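Local coordinates for A1 protein (Enterobacteria phage Qbeta, PDB 3RLK) that forms the read-through extension of a minor phage coat protein and is probably a structural component of the virion, at residues C30-W35 against S145-Y150. Numbering follows the deposited sequence.
Sequences CPFAIW and SDIAAY
Phe32 packs on the short helix 144-147 in a mixed contact, part ring packing and part water bridging, where the loop leading into strand 34-38 meets the end of that helix. Ile147 CA sits over one face of the Phe32 ring, 4.1 Å from the centroid and 13° off the ring normal, a CH-pi contact. Phe32 CD2 meets Ile147 CG1 at 4.0 Å, the two side chains crossing at about a right angle. Asp146 O approaches the ring obliquely, 3.6 Å from Phe32 CE1. With chi1 at -62°, Phe32 CG lies anti to its carbonyl carbon, and the ring is directed at the helix. Val186 of strand 183-188 touches both Phe32 and Ile147. Strand 34-38 pairs antiparallel with strand 140-143 in the curled mixed sheet of this beta-barrel domain, and strand 140-143 leads straight into the helix. The contact thus ties the loop before one strand to the helix after its neighbour. Polar groups meet through water. Asp146 OD2 accepts from both waters. The first, 2.6 Å from Asp146 OD2, also donates to Ala33 O and accepts from Trp35 NE1 at the indole edge. The second accepts from Ala33 N at 3.0 Å. Asp146 OD1 has a long, weak ion pair with Lys122 NZ.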
loop_
_atom_site.group_PDB
_atom_site.type_symbol
_atom_site.label_atom_id
_atom_site.label_comp_id
_atom_site.label_asym_id
_atom_site.label_seq_id
_atom_site.Cartn_x
_atom_site.Cartn_y
_atom_site.Cartn_z
ATOM N N CYS A 30 -4.193 6.521 -10.278
ATOM C CA CYS A 30 -2.983 6.232 -9.536
ATOM C C CYS A 30 -1.865 7.140 -10.062
ATOM O O CYS A 30 -1.591 7.170 -11.275
ATOM C CB CYS A 30 -2.571 4.780 -9.724
ATOM S SG CYS A 30 -1.206 4.365 -8.676
ATOM N N PRO A 31 -1.264 7.935 -9.192
ATOM C CA PRO A 31 -0.371 8.978 -9.634
ATOM C C PRO A 31 1.074 8.536 -9.868
ATOM O O PRO A 31 1.920 9.352 -10.191
ATOM C CB PRO A 31 -0.446 9.987 -8.478
ATOM C CG PRO A 31 -0.771 9.245 -7.324
ATOM C CD PRO A 31 -1.419 7.947 -7.708
ATOM N N PHE A 32 1.355 7.251 -9.729
ATOM C CA PHE A 32 2.656 6.700 -10.042
ATOM C C PHE A 32 2.496 5.645 -11.097
ATOM O O PHE A 32 1.360 5.185 -11.347
ATOM C CB PHE A 32 3.290 6.085 -8.793
ATOM C CG PHE A 32 3.535 7.096 -7.710
ATOM C CD1 PHE A 32 4.601 7.976 -7.792
ATOM C CD2 PHE A 32 2.645 7.201 -6.630
ATOM C CE1 PHE A 32 4.799 8.981 -6.823
ATOM C CE2 PHE A 32 2.808 8.192 -5.672
ATOM C CZ PHE A 32 3.929 9.075 -5.753
ATOM N N ALA A 33 3.613 5.333 -11.766
ATOM C CA ALA A 33 3.602 4.317 -12.790
ATOM C C ALA A 33 3.086 3.012 -12.197
ATOM O O ALA A 33 3.387 2.600 -11.027
ATOM C CB ALA A 33 4.999 4.112 -13.351
ATOM N N ILE A 34 2.297 2.318 -13.002
ATOM C CA ILE A 34 1.835 0.972 -12.619
ATOM C C ILE A 34 2.318 -0.162 -13.609
ATOM O O ILE A 34 2.597 0.162 -14.754
ATOM C CB ILE A 34 0.353 0.939 -12.382
ATOM C CG1 ILE A 34 -0.405 1.344 -13.648
ATOM C CG2 ILE A 34 -0.029 1.836 -11.166
ATOM C CD1 ILE A 34 -1.912 0.796 -13.607
ATOM N N TRP A 35 2.382 -1.433 -13.117
ATOM C CA TRP A 35 3.198 -2.465 -13.777
ATOM C C TRP A 35 2.510 -3.781 -13.676
ATOM O O TRP A 35 1.676 -3.962 -12.790
ATOM C CB TRP A 35 4.527 -2.623 -13.043
ATOM C CG TRP A 35 5.250 -1.314 -12.959
ATOM C CD1 TRP A 35 5.058 -0.321 -11.997
ATOM C CD2 TRP A 35 6.227 -0.818 -13.885
ATOM N NE1 TRP A 35 5.896 0.740 -12.276
ATOM C CE2 TRP A 35 6.626 0.448 -13.413
ATOM C CE3 TRP A 35 6.861 -1.362 -15.054
ATOM C CZ2 TRP A 35 7.618 1.199 -14.055
ATOM C CZ3 TRP A 35 7.856 -0.597 -15.690
ATOM C CH2 TRP A 35 8.192 0.672 -15.214
ATOM N N SER A 145 9.661 2.224 -4.389
ATOM C CA SER A 145 10.730 3.174 -4.654
ATOM C C SER A 145 10.137 4.463 -5.164
ATOM O O SER A 145 10.497 5.514 -4.651
ATOM C CB SER A 145 11.788 2.656 -5.650
ATOM O OG SER A 145 12.578 1.628 -5.019
ATOM N N ASP A 146 9.178 4.379 -6.085
ATOM C CA ASP A 146 8.523 5.540 -6.640
ATOM C C ASP A 146 7.645 6.265 -5.582
ATOM O O ASP A 146 7.755 7.468 -5.405
ATOM C CB ASP A 146 7.618 5.169 -7.839
ATOM C CG ASP A 146 8.365 4.675 -9.070
ATOM O OD1 ASP A 146 9.613 4.603 -9.031
ATOM O OD2 ASP A 146 7.691 4.379 -10.114
ATOM N N ILE A 147 6.784 5.513 -4.885
ATOM C CA ILE A 147 5.867 6.086 -3.863
ATOM C C ILE A 147 6.663 6.882 -2.782
ATOM O O ILE A 147 6.230 7.935 -2.339
ATOM C CB ILE A 147 5.035 4.927 -3.204
ATOM C CG1 ILE A 147 4.172 4.270 -4.305
ATOM C CG2 ILE A 147 4.260 5.437 -1.947
ATOM C CD1 ILE A 147 3.498 2.947 -3.856
ATOM N N ALA A 148 7.766 6.335 -2.302
ATOM C CA ALA A 148 8.522 6.896 -1.220
ATOM C C ALA A 148 9.739 7.782 -1.612
ATOM O O ALA A 148 10.570 8.118 -0.757
ATOM C CB ALA A 148 8.939 5.764 -0.216
ATOM N N ALA A 149 9.832 8.174 -2.871
ATOM C CA ALA A 149 10.969 8.991 -3.373
ATOM C C ALA A 149 10.945 10.379 -2.773
ATOM O O ALA A 149 9.930 10.903 -2.377
ATOM C CB ALA A 149 10.933 9.122 -4.883
ATOM N N TYR A 150 12.116 10.967 -2.718
ATOM C CA TYR A 150 12.275 12.317 -2.199
ATOM C C TYR A 150 11.262 13.221 -2.879
ATOM O O TYR A 150 11.168 13.253 -4.113
ATOM C CB TYR A 150 13.703 12.767 -2.453
ATOM C CG TYR A 150 14.064 14.099 -1.864
ATOM C CD1 TYR A 150 14.149 14.276 -0.480
ATOM C CD2 TYR A 150 14.371 15.187 -2.707
ATOM C CE1 TYR A 150 14.512 15.516 0.052
ATOM C CE2 TYR A 150 14.725 16.390 -2.201
ATOM C CZ TYR A 150 14.809 16.572 -0.827
ATOM O OH TYR A 150 15.200 17.826 -0.389
HETATM O O HOH W 1 5.798 2.586 -9.993
HETATM O O HOH W 2 6.143 6.737 -10.918
#